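Local coordinates for protein phospholipase C-beta (PLC-beta) (Sepia officinalis, PDB 3QR0) that is a multidomain phospholipase C of the beta class, whose TIM-barrel core, built from an X and a Y half, holds a calcium ion, at residues 332-338 / 594-600; 337-343 / 355-359; 343-347 / 577-581; 367-373 / 414-420. All blocks are in the same frame, centred on the assembly; numbering follows the deposited sequence.

Contact 1. Residues 332-338 / 594-600; sequences YYINSSH and QLVALNF
His338 and Asn599 run side by side and point the same way, ring and amide planes 58° apart. His338 ND1 donates to Asn599 OD1 over 2.8 Å, the acceptor sitting at the ring edge, which fixes the rotation of the imidazole. With CG anti to the backbone N (chi1 171°), the ring swings out beside the asparagine while His338 CB rests 3.8 Å from Ala597 CB. Ile334 and Leu595 also lie alongside one another, Leu595 CD2 coming within 3.6 Å of Ile334 CB. That same methyl touches Ser336 OG, a hydroxyl turned back to bond with Ile334 O at 2.7 Å. Phe600 offers an edge instead: CZ meets Asn335 OD1, whose hydrogen bond comes from Asn610 ND2, and CE1 meets Ser336 O.

Ile334 N bonds Gln594 O at one end, at 2.9 Å; at the other Leu598 N bonds Ser336 O and His338 N bonds Leu598 O, the latter at 2.8 Å. Between them two waters bridge, one joining Ile334 O to Val596 N, the other Ser336 N to Val596 O. A TIM barrel must close first strand on last, and here the X half meets the Y half through this partly hydrated seam. Strand 366-372 flanks 332-338 through Cys366, strand 622-624 pairs with Tyr333, and helix 605-613 packs on Leu598 and Phe600.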
# COMPACT_ATOMS: atom_id res chain seq x y z
N TYR A 332 -8.77 -1.67 -16.63
CA TYR A 332 -7.96 -1.56 -15.42
C TYR A 332 -8.77 -1.61 -14.14
O TYR A 332 -9.92 -1.16 -14.10
CB TYR A 332 -7.16 -0.26 -15.45
CG TYR A 332 -6.24 -0.17 -16.63
CD1 TYR A 332 -4.92 -0.59 -16.54
CD2 TYR A 332 -6.70 0.30 -17.85
CE1 TYR A 332 -4.07 -0.53 -17.64
CE2 TYR A 332 -5.87 0.36 -18.95
CZ TYR A 332 -4.56 -0.06 -18.85
OH TYR A 332 -3.75 0.01 -19.95
N TYR A 333 -8.16 -2.13 -13.09
CA TYR A 333 -8.65 -1.90 -11.74
C TYR A 333 -8.01 -0.59 -11.30
O TYR A 333 -6.80 -0.41 -11.44
CB TYR A 333 -8.24 -3.03 -10.80
CG TYR A 333 -8.82 -4.38 -11.15
CD1 TYR A 333 -10.19 -4.55 -11.33
CD2 TYR A 333 -7.99 -5.49 -11.27
CE1 TYR A 333 -10.72 -5.80 -11.65
CE2 TYR A 333 -8.52 -6.74 -11.58
CZ TYR A 333 -9.88 -6.89 -11.77
OH TYR A 333 -10.39 -8.13 -12.08
N ILE A 334 -8.83 0.33 -10.79
CA ILE A 334 -8.40 1.69 -10.47
C ILE A 334 -8.67 1.96 -8.98
O ILE A 334 -9.81 1.84 -8.52
CB ILE A 334 -9.15 2.72 -11.34
CG1 ILE A 334 -9.00 2.38 -12.83
CG2 ILE A 334 -8.65 4.14 -11.06
CD1 ILE A 334 -9.72 3.35 -13.77
N ASN A 335 -7.62 2.30 -8.25
CA ASN A 335 -7.68 2.48 -6.80
C ASN A 335 -8.65 3.61 -6.43
O ASN A 335 -8.47 4.75 -6.89
CB ASN A 335 -6.25 2.75 -6.29
CG ASN A 335 -6.12 2.68 -4.78
OD1 ASN A 335 -7.08 2.43 -4.05
ND2 ASN A 335 -4.91 2.91 -4.30
N SER A 336 -9.67 3.29 -5.63
CA SER A 336 -10.83 4.17 -5.43
C SER A 336 -11.28 4.34 -3.98
O SER A 336 -11.37 3.37 -3.21
CB SER A 336 -12.01 3.63 -6.24
OG SER A 336 -11.70 3.59 -7.62
N SER A 337 -11.61 5.58 -3.63
CA SER A 337 -12.03 5.97 -2.29
C SER A 337 -13.50 6.41 -2.26
O SER A 337 -13.96 7.13 -3.15
CB SER A 337 -11.14 7.13 -1.81
OG SER A 337 -11.73 7.82 -0.74
N HIS A 338 -14.23 5.99 -1.22
CA HIS A 338 -15.62 6.39 -0.98
C HIS A 338 -15.72 7.48 0.10
O HIS A 338 -14.98 7.44 1.09
CB HIS A 338 -16.45 5.18 -0.53
CG HIS A 338 -17.83 5.53 -0.06
ND1 HIS A 338 -18.24 5.41 1.25
CD2 HIS A 338 -18.90 6.01 -0.74
CE1 HIS A 338 -19.49 5.80 1.36
NE2 HIS A 338 -19.92 6.17 0.17
N GLN A 594 -14.16 -1.64 -12.10
CA GLN A 594 -12.91 -0.89 -12.10
C GLN A 594 -12.75 0.02 -10.89
O GLN A 594 -11.65 0.14 -10.34
CB GLN A 594 -12.78 -0.06 -13.37
CG GLN A 594 -12.88 -0.87 -14.65
CD GLN A 594 -14.32 -1.04 -15.13
OE1 GLN A 594 -15.27 -0.74 -14.40
NE2 GLN A 594 -14.48 -1.51 -16.35
N LEU A 595 -13.84 0.68 -10.50
CA LEU A 595 -13.80 1.69 -9.45
C LEU A 595 -14.50 1.15 -8.20
O LEU A 595 -15.64 1.52 -7.91
CB LEU A 595 -14.43 2.99 -9.93
CG LEU A 595 -13.78 3.69 -11.13
CD1 LEU A 595 -14.66 4.83 -11.65
CD2 LEU A 595 -12.40 4.22 -10.76
N VAL A 596 -13.81 0.27 -7.47
CA VAL A 596 -14.37 -0.37 -6.30
C VAL A 596 -14.02 0.47 -5.06
O VAL A 596 -12.98 0.27 -4.43
CB VAL A 596 -13.88 -1.82 -6.20
CG1 VAL A 596 -14.50 -2.53 -5.01
CG2 VAL A 596 -14.21 -2.56 -7.48
N ALA A 597 -14.91 1.41 -4.74
CA ALA A 597 -14.66 2.45 -3.73
C ALA A 597 -14.70 1.95 -2.28
O ALA A 597 -15.64 1.27 -1.86
CB ALA A 597 -15.63 3.61 -3.91
N LEU A 598 -13.68 2.32 -1.52
CA LEU A 598 -13.55 1.88 -0.14
C LEU A 598 -13.40 3.08 0.79
O LEU A 598 -12.93 4.14 0.38
CB LEU A 598 -12.35 0.95 0.01
CG LEU A 598 -12.37 -0.30 -0.89
CD1 LEU A 598 -11.01 -0.98 -0.90
CD2 LEU A 598 -13.47 -1.25 -0.43
N ASN A 599 -13.79 2.89 2.04
CA ASN A 599 -13.56 3.89 3.07
C ASN A 599 -12.11 3.79 3.55
O ASN A 599 -11.77 2.88 4.31
CB ASN A 599 -14.54 3.69 4.22
CG ASN A 599 -15.97 3.94 3.81
OD1 ASN A 599 -16.28 4.97 3.21
ND2 ASN A 599 -16.85 3.00 4.12
N PHE A 600 -11.28 4.74 3.12
CA PHE A 600 -9.85 4.72 3.41
C PHE A 600 -9.50 4.91 4.88
O PHE A 600 -8.40 4.56 5.30
CB PHE A 600 -9.09 5.75 2.55
CG PHE A 600 -8.62 5.20 1.23
CD1 PHE A 600 -9.51 4.60 0.36
CD2 PHE A 600 -7.28 5.26 0.88
CE1 PHE A 600 -9.08 4.08 -0.84
CE2 PHE A 600 -6.84 4.75 -0.33
CZ PHE A 600 -7.73 4.15 -1.19
O HOH W 1 -10.98 -0.57 -7.54
O HOH W 2 -10.18 0.40 -4.88
O HOH W 3 -12.36 7.04 1.75

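Contact 2. Residues 337-343 / 355-359; sequences SHNTYLT and IYRQV. With CA (calcium ion), chain B.
Ser337 opens the contact by setting its CB against Val359 CG1 of the helix, 3.8 Å away, while its OG shares a hydrogen bond with Thr340 OG1 further along the loop. His338 and Asn339 face the other way, toward the metal. His338 NE2 is hydrogen-bonded to a water of the calcium ion, and Asn339 OD1 binds the ion itself at 2.3 Å. Asn339 has a left-handed backbone (phi 30°) and begins a type I turn closed by the bond from Leu342 N to Asn339 O.

Thr340 fills the middle. Its CG2 lies over one face of the Tyr356 ring, 4.1 Å from the centroid and 25° off the normal, a CH-pi contact, and also touches Val359 CG2. Thr340 OG1 accepts from Glu368 N, so the residue divides cleanly into a polar and an apolar branch. Ile355 CG2 comes to 3.2 Å from Thr340 O. Tyr341 then runs alongside Tyr356, whose OH stands 3.4 Å from Tyr341 CB, near the plane of the Tyr341 ring at its edge. Because Tyr341 CG sits between the backbone N and carbonyl carbon (chi1 57°), that ring is carried off the helix, its OH bonding Asp370. Tyr356 OH, in turn, bonds Glu368 O. Last comes Thr343, whose CG2 slides past Ile355 CB at 3.9 Å.

A loop leaving a barrel strand for its following helix, with a ligand held at the strand's C-terminal end, is the classic layout of a TIM-barrel site, here a calcium site.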
# COMPACT_ATOMS: atom_id res chain seq x y z
N SER A 337 -11.61 5.58 -3.63
CA SER A 337 -12.03 5.97 -2.29
C SER A 337 -13.50 6.41 -2.26
O SER A 337 -13.96 7.13 -3.15
CB SER A 337 -11.14 7.13 -1.81
OG SER A 337 -11.73 7.82 -0.74
N HIS A 338 -14.23 5.99 -1.22
CA HIS A 338 -15.62 6.39 -0.98
C HIS A 338 -15.72 7.48 0.10
O HIS A 338 -14.98 7.44 1.09
CB HIS A 338 -16.45 5.18 -0.53
CG HIS A 338 -17.83 5.53 -0.06
ND1 HIS A 338 -18.24 5.41 1.25
CD2 HIS A 338 -18.90 6.01 -0.74
CE1 HIS A 338 -19.49 5.80 1.36
NE2 HIS A 338 -19.92 6.17 0.17
N ASN A 339 -16.68 8.41 -0.07
CA ASN A 339 -16.89 9.57 0.85
C ASN A 339 -15.56 9.99 1.46
O ASN A 339 -15.35 9.93 2.68
CB ASN A 339 -17.94 9.29 1.94
CG ASN A 339 -19.39 9.40 1.44
OD1 ASN A 339 -19.66 9.81 0.31
ND2 ASN A 339 -20.33 9.03 2.31
N THR A 340 -14.66 10.40 0.57
CA THR A 340 -13.25 10.61 0.87
C THR A 340 -13.03 11.65 1.97
O THR A 340 -12.08 11.54 2.75
CB THR A 340 -12.53 11.08 -0.42
OG1 THR A 340 -12.87 10.20 -1.49
CG2 THR A 340 -11.01 11.11 -0.22
N TYR A 341 -13.91 12.64 2.01
CA TYR A 341 -13.88 13.71 3.00
C TYR A 341 -14.01 13.25 4.46
O TYR A 341 -13.58 13.97 5.36
CB TYR A 341 -14.97 14.77 2.69
CG TYR A 341 -16.38 14.21 2.63
CD1 TYR A 341 -17.20 14.22 3.75
CD2 TYR A 341 -16.89 13.68 1.44
CE1 TYR A 341 -18.48 13.70 3.71
CE2 TYR A 341 -18.16 13.15 1.39
CZ TYR A 341 -18.96 13.17 2.53
OH TYR A 341 -20.23 12.65 2.49
N LEU A 342 -14.58 12.07 4.70
CA LEU A 342 -14.80 11.58 6.06
C LEU A 342 -13.57 10.88 6.64
O LEU A 342 -12.96 10.02 5.99
CB LEU A 342 -16.00 10.63 6.10
CG LEU A 342 -17.34 11.27 5.75
CD1 LEU A 342 -18.45 10.21 5.67
CD2 LEU A 342 -17.71 12.37 6.74
N THR A 343 -13.20 11.25 7.87
CA THR A 343 -12.04 10.65 8.52
C THR A 343 -12.43 9.63 9.60
O THR A 343 -11.55 9.02 10.20
CB THR A 343 -11.13 11.71 9.14
OG1 THR A 343 -11.85 12.45 10.13
CG2 THR A 343 -10.61 12.64 8.04
N ILE A 355 -7.34 14.94 4.44
CA ILE A 355 -7.59 13.55 4.03
C ILE A 355 -7.50 13.37 2.50
O ILE A 355 -7.07 12.32 2.03
CB ILE A 355 -8.95 13.02 4.58
CG1 ILE A 355 -9.09 11.50 4.37
CG2 ILE A 355 -10.13 13.75 3.95
CD1 ILE A 355 -7.98 10.67 4.98
N TYR A 356 -7.89 14.39 1.73
CA TYR A 356 -7.76 14.32 0.27
C TYR A 356 -6.31 14.20 -0.17
O TYR A 356 -5.99 13.41 -1.06
CB TYR A 356 -8.44 15.51 -0.42
CG TYR A 356 -9.94 15.36 -0.48
CD1 TYR A 356 -10.56 14.72 -1.55
CD2 TYR A 356 -10.74 15.85 0.55
CE1 TYR A 356 -11.94 14.57 -1.59
CE2 TYR A 356 -12.12 15.72 0.51
CZ TYR A 356 -12.71 15.08 -0.55
OH TYR A 356 -14.08 14.95 -0.56
N ARG A 357 -5.43 14.97 0.46
CA ARG A 357 -4.01 14.87 0.16
C ARG A 357 -3.52 13.47 0.54
O ARG A 357 -2.85 12.81 -0.25
CB ARG A 357 -3.21 15.94 0.93
CG ARG A 357 -3.60 17.36 0.60
CD ARG A 357 -2.64 18.38 1.20
NE ARG A 357 -3.12 19.74 1.00
CZ ARG A 357 -3.91 20.43 1.83
NH1 ARG A 357 -4.32 19.92 2.99
NH2 ARG A 357 -4.28 21.66 1.51
N GLN A 358 -3.90 12.99 1.73
CA GLN A 358 -3.41 11.69 2.20
C GLN A 358 -3.87 10.54 1.32
O GLN A 358 -3.09 9.62 1.04
CB GLN A 358 -3.81 11.43 3.66
CG GLN A 358 -3.12 12.35 4.66
CD GLN A 358 -1.61 12.29 4.58
OE1 GLN A 358 -1.02 11.21 4.49
NE2 GLN A 358 -0.96 13.46 4.63
N VAL A 359 -5.13 10.57 0.88
CA VAL A 359 -5.66 9.51 0.02
C VAL A 359 -4.95 9.49 -1.34
O VAL A 359 -4.59 8.41 -1.84
CB VAL A 359 -7.20 9.63 -0.13
CG1 VAL A 359 -7.72 8.71 -1.23
CG2 VAL A 359 -7.87 9.30 1.20
CA CA B . -21.44 10.26 -1.04
O HOH W 4 -21.88 7.86 -0.97
O HOH W 5 -23.06 9.67 0.71

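Contact 3. Residues 343-347 / 577-581; sequences TGHQL and RVDSS
Ser580 OG is gripped from two directions by the loop opposite: it donates to Gly344 O at 2.6 Å and accepts from Gln346 NE2 at 2.9 Å. The second bond is almost straight, 170° at the hydrogen, and the hydroxyl lies in the plane of the amide. Gln346 reaches it by a bend at chi2 (-69°), which brings the amide to Ser580, the last residue of the type I turn from Arg577 to Ser580.

Val578 O takes one hydrogen bond, from Gln346 N at 2.9 Å, and also lies over the centre of the His345 ring, 3.2 Å above its plane. The imidazole is steadied by Leu347 N, which donates to His345 ND1 at 3.2 Å. At the margin Leu347 CD1 packs against Val578 CG1, an apolar touch 3.8 Å long.

The lesson is one of relayed orientation. A serine that gives one hydrogen and receives another tells the two ends of the glutamine amide apart. With NE2 committed to Ser580 of the Y half, Gln346 OE1 is left to accept from Asn339 ND2, so this contact probably helps to position a calcium ligand from the second shell.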
# COMPACT_ATOMS: atom_id res chain seq x y z
N THR A 343 -13.20 11.25 7.87
CA THR A 343 -12.04 10.65 8.52
C THR A 343 -12.43 9.63 9.60
O THR A 343 -11.55 9.02 10.20
CB THR A 343 -11.13 11.71 9.14
OG1 THR A 343 -11.85 12.45 10.13
CG2 THR A 343 -10.61 12.64 8.04
N GLY A 344 -13.73 9.44 9.82
CA GLY A 344 -14.21 8.43 10.77
C GLY A 344 -15.61 7.91 10.45
O GLY A 344 -15.86 7.40 9.36
N HIS A 345 -16.50 8.05 11.43
CA HIS A 345 -17.87 7.54 11.37
C HIS A 345 -18.68 8.33 10.33
O HIS A 345 -18.48 9.54 10.17
CB HIS A 345 -18.51 7.70 12.75
CG HIS A 345 -19.73 6.87 12.99
ND1 HIS A 345 -21.00 7.33 12.71
CD2 HIS A 345 -19.89 5.64 13.54
CE1 HIS A 345 -21.89 6.41 13.05
NE2 HIS A 345 -21.23 5.37 13.56
N GLN A 346 -19.58 7.64 9.63
CA GLN A 346 -20.37 8.25 8.55
C GLN A 346 -21.39 9.29 9.04
O GLN A 346 -21.80 10.16 8.26
CB GLN A 346 -21.12 7.17 7.75
CG GLN A 346 -20.24 6.18 7.01
CD GLN A 346 -19.50 6.80 5.84
OE1 GLN A 346 -20.10 7.36 4.93
NE2 GLN A 346 -18.17 6.71 5.87
N LEU A 347 -21.83 9.18 10.29
CA LEU A 347 -22.89 10.03 10.82
C LEU A 347 -22.42 11.06 11.85
O LEU A 347 -23.00 12.13 11.93
CB LEU A 347 -24.00 9.19 11.44
CG LEU A 347 -24.62 8.10 10.57
CD1 LEU A 347 -25.69 7.36 11.38
CD2 LEU A 347 -25.21 8.67 9.29
N ARG A 577 -23.67 0.74 6.58
CA ARG A 577 -22.30 0.65 7.11
C ARG A 577 -21.90 1.99 7.72
O ARG A 577 -20.93 2.62 7.29
CB ARG A 577 -21.31 0.25 6.02
CG ARG A 577 -21.55 -1.12 5.42
CD ARG A 577 -20.58 -1.38 4.28
NE ARG A 577 -20.77 -2.69 3.66
CZ ARG A 577 -20.29 -3.84 4.13
NH1 ARG A 577 -19.56 -3.88 5.25
NH2 ARG A 577 -20.54 -4.97 3.48
N VAL A 578 -22.64 2.41 8.74
CA VAL A 578 -22.47 3.72 9.35
C VAL A 578 -21.11 3.88 10.05
O VAL A 578 -20.63 5.01 10.22
CB VAL A 578 -23.62 4.04 10.34
CG1 VAL A 578 -24.95 4.13 9.60
CG2 VAL A 578 -23.70 3.02 11.48
N ASP A 579 -20.48 2.76 10.42
CA ASP A 579 -19.15 2.78 11.05
C ASP A 579 -17.99 2.82 10.05
O ASP A 579 -16.82 2.72 10.43
CB ASP A 579 -18.99 1.59 12.00
CG ASP A 579 -19.07 0.23 11.30
OD1 ASP A 579 -19.50 0.15 10.11
OD2 ASP A 579 -18.72 -0.78 11.96
N SER A 580 -18.33 2.97 8.76
CA SER A 580 -17.37 3.10 7.67
C SER A 580 -16.62 1.80 7.38
O SER A 580 -15.54 1.82 6.78
CB SER A 580 -16.40 4.27 7.92
OG SER A 580 -17.13 5.46 8.22
N SER A 581 -17.23 0.68 7.76
CA SER A 581 -16.70 -0.63 7.42
C SER A 581 -16.78 -0.83 5.91
O SER A 581 -17.54 -0.14 5.23
CB SER A 581 -17.50 -1.73 8.15
OG SER A 581 -18.85 -1.73 7.71

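Contact 4. Residues 367-373 / 414-420; sequences LELDCWD and LSFENHC. With CA (calcium ion), chain B.
Glu368 OE2 and Glu417 OE1 lie only 3.4 Å apart, a proximity probably tolerated because both bind the same calcium ion. The two belong to neighbouring parallel strands of the TIM barrel, in register from Leu367 beside Leu414 to Cys371 beside Asn418 and joined by regular backbone bonds. Glu368 OE2 and Glu417 OE1 each bind the metal at 2.4 Å. Both chains are extended, CG anti to the backbone N (chi1 -174° in Glu368), and their carboxylate planes are 57° apart. Asp370, from the same sheet face, clasps the ion with both oxygens; Asn339 and two waters complete the seven ligand atoms.

Second partners hold the two glutamates in place. Glu368 OE1 forms a salt bridge with Arg570, and Glu417 OE2 takes bonds from His419 NE2, at 2.7 Å on its anti lone pair, and from Thr503. His419 stacks on Trp372, their rings offset, centroids 3.8 Å apart and planes at 6°.

The other face, carrying Leu367, Leu369, Leu414 and Phe416, is largely apolar. Leu367 CD1 lies 3.7 Å from Leu414 CD2, Leu369 reaches the Phe416 ring, and Cys371 SG meets that ring obliquely; helices 354-361 and 393-403 pack against this layer. Beyond the strands, where direct pairing has ended, one water accepts from Asp373 N at 2.9 Å and donates to His419 O at 2.7 Å.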
# COMPACT_ATOMS: atom_id res chain seq x y z
N LEU A 367 -11.79 9.68 -6.28
CA LEU A 367 -12.20 10.30 -5.03
C LEU A 367 -13.65 10.71 -5.12
O LEU A 367 -14.20 10.83 -6.22
CB LEU A 367 -11.37 11.55 -4.76
CG LEU A 367 -9.87 11.49 -5.02
CD1 LEU A 367 -9.27 12.89 -4.88
CD2 LEU A 367 -9.18 10.50 -4.10
N GLU A 368 -14.27 10.94 -3.96
CA GLU A 368 -15.64 11.39 -3.92
C GLU A 368 -15.77 12.73 -3.19
O GLU A 368 -15.15 12.95 -2.15
CB GLU A 368 -16.51 10.35 -3.23
CG GLU A 368 -18.00 10.66 -3.27
CD GLU A 368 -18.85 9.50 -2.83
OE1 GLU A 368 -18.27 8.47 -2.42
OE2 GLU A 368 -20.10 9.60 -2.88
N LEU A 369 -16.58 13.61 -3.77
CA LEU A 369 -16.87 14.92 -3.21
C LEU A 369 -18.39 15.07 -3.15
O LEU A 369 -19.04 15.13 -4.20
CB LEU A 369 -16.25 16.04 -4.07
CG LEU A 369 -14.72 16.18 -4.18
CD1 LEU A 369 -14.07 15.03 -4.95
CD2 LEU A 369 -14.36 17.50 -4.86
N ASP A 370 -18.93 15.10 -1.94
CA ASP A 370 -20.37 15.32 -1.71
C ASP A 370 -20.59 16.81 -1.52
O ASP A 370 -20.29 17.35 -0.45
CB ASP A 370 -20.85 14.58 -0.46
CG ASP A 370 -20.94 13.08 -0.64
OD1 ASP A 370 -20.48 12.54 -1.67
OD2 ASP A 370 -21.45 12.41 0.28
N CYS A 371 -21.14 17.46 -2.54
CA CYS A 371 -21.25 18.92 -2.56
C CYS A 371 -22.64 19.40 -2.15
O CYS A 371 -23.65 18.94 -2.69
CB CYS A 371 -20.89 19.45 -3.95
SG CYS A 371 -19.30 18.84 -4.55
N TRP A 372 -22.68 20.33 -1.20
CA TRP A 372 -23.93 20.92 -0.69
C TRP A 372 -23.82 22.45 -0.65
O TRP A 372 -22.72 23.01 -0.62
CB TRP A 372 -24.24 20.38 0.71
CG TRP A 372 -24.42 18.88 0.75
CD1 TRP A 372 -23.44 17.94 0.85
CD2 TRP A 372 -25.66 18.16 0.70
NE1 TRP A 372 -23.99 16.68 0.86
CE2 TRP A 372 -25.35 16.79 0.76
CE3 TRP A 372 -27.01 18.55 0.60
CZ2 TRP A 372 -26.34 15.79 0.73
CZ3 TRP A 372 -27.99 17.56 0.57
CH2 TRP A 372 -27.65 16.20 0.63
N ASP A 373 -24.98 23.11 -0.65
CA ASP A 373 -25.02 24.57 -0.53
C ASP A 373 -24.53 24.98 0.86
O ASP A 373 -25.01 24.46 1.85
CB ASP A 373 -26.45 25.11 -0.71
CG ASP A 373 -26.90 25.12 -2.17
OD1 ASP A 373 -26.08 24.88 -3.08
OD2 ASP A 373 -28.10 25.37 -2.40
N LEU A 414 -12.78 12.34 -10.26
CA LEU A 414 -13.50 12.91 -9.12
C LEU A 414 -14.98 12.61 -9.26
O LEU A 414 -15.63 13.06 -10.20
CB LEU A 414 -13.27 14.41 -9.04
CG LEU A 414 -11.82 14.88 -8.98
CD1 LEU A 414 -11.76 16.39 -8.85
CD2 LEU A 414 -11.07 14.22 -7.83
N SER A 415 -15.50 11.83 -8.32
CA SER A 415 -16.91 11.47 -8.29
C SER A 415 -17.66 12.54 -7.50
O SER A 415 -17.53 12.62 -6.27
CB SER A 415 -17.09 10.08 -7.65
OG SER A 415 -18.46 9.73 -7.56
N PHE A 416 -18.41 13.37 -8.22
CA PHE A 416 -19.24 14.40 -7.62
C PHE A 416 -20.63 13.84 -7.29
O PHE A 416 -21.32 13.32 -8.15
CB PHE A 416 -19.41 15.60 -8.56
CG PHE A 416 -18.25 16.56 -8.55
CD1 PHE A 416 -18.43 17.88 -8.21
CD2 PHE A 416 -16.97 16.13 -8.90
CE1 PHE A 416 -17.35 18.78 -8.20
CE2 PHE A 416 -15.89 17.01 -8.89
CZ PHE A 416 -16.09 18.34 -8.55
N GLU A 417 -21.02 13.95 -6.02
CA GLU A 417 -22.40 13.77 -5.64
C GLU A 417 -22.92 15.18 -5.40
O GLU A 417 -22.64 15.80 -4.38
CB GLU A 417 -22.51 12.91 -4.38
CG GLU A 417 -23.90 12.40 -4.10
CD GLU A 417 -24.02 11.79 -2.72
OE1 GLU A 417 -23.27 10.84 -2.43
OE2 GLU A 417 -24.86 12.28 -1.93
N ASN A 418 -23.65 15.69 -6.38
CA ASN A 418 -23.95 17.11 -6.48
C ASN A 418 -25.33 17.46 -5.94
O ASN A 418 -26.34 17.02 -6.48
CB ASN A 418 -23.84 17.51 -7.95
CG ASN A 418 -23.64 18.99 -8.15
OD1 ASN A 418 -23.99 19.81 -7.30
ND2 ASN A 418 -23.10 19.35 -9.31
N HIS A 419 -25.39 18.23 -4.86
CA HIS A 419 -26.66 18.68 -4.29
C HIS A 419 -26.82 20.19 -4.32
O HIS A 419 -27.72 20.73 -3.69
CB HIS A 419 -26.81 18.17 -2.86
CG HIS A 419 -26.71 16.68 -2.74
ND1 HIS A 419 -27.79 15.85 -2.90
CD2 HIS A 419 -25.64 15.88 -2.53
CE1 HIS A 419 -27.40 14.59 -2.77
NE2 HIS A 419 -26.10 14.58 -2.54
N CYS A 420 -25.96 20.88 -5.06
CA CYS A 420 -25.92 22.34 -5.02
C CYS A 420 -26.96 22.99 -5.93
O CYS A 420 -27.34 22.43 -6.96
CB CYS A 420 -24.53 22.85 -5.41
SG CYS A 420 -23.30 22.60 -4.13
CA CA B . -21.44 10.26 -1.04
O HOH W 6 -20.29 10.14 -5.82
O HOH W 7 -27.46 21.69 -1.20
O HOH W 5 -23.06 9.67 0.71
O HOH W 4 -21.88 7.86 -0.97

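The four contacts show how a metal site whose protein ligands all come from the X half is braced by neighbours from the Y half. Contacts 2 and 4 both touch the calcium ion and share its two waters; their centres are 13 Å apart, and Tyr341 OH meets Asp370 OD2 at 2.5 Å between them. Contact 1 shares Ser337 and His338 with contact 2, so the X-Y seam runs straight into the calcium loop. Contact 3, a second X-Y junction, is joined to contact 2 by Asn339 ND2 and Gln346 OE1, 3.1 Å apart, and, by a weak hydrogen bond from Asn599 ND2 to Ser580 O, to contact 1. It does not touch contact 4, whose nearest atoms are about 7 Å away.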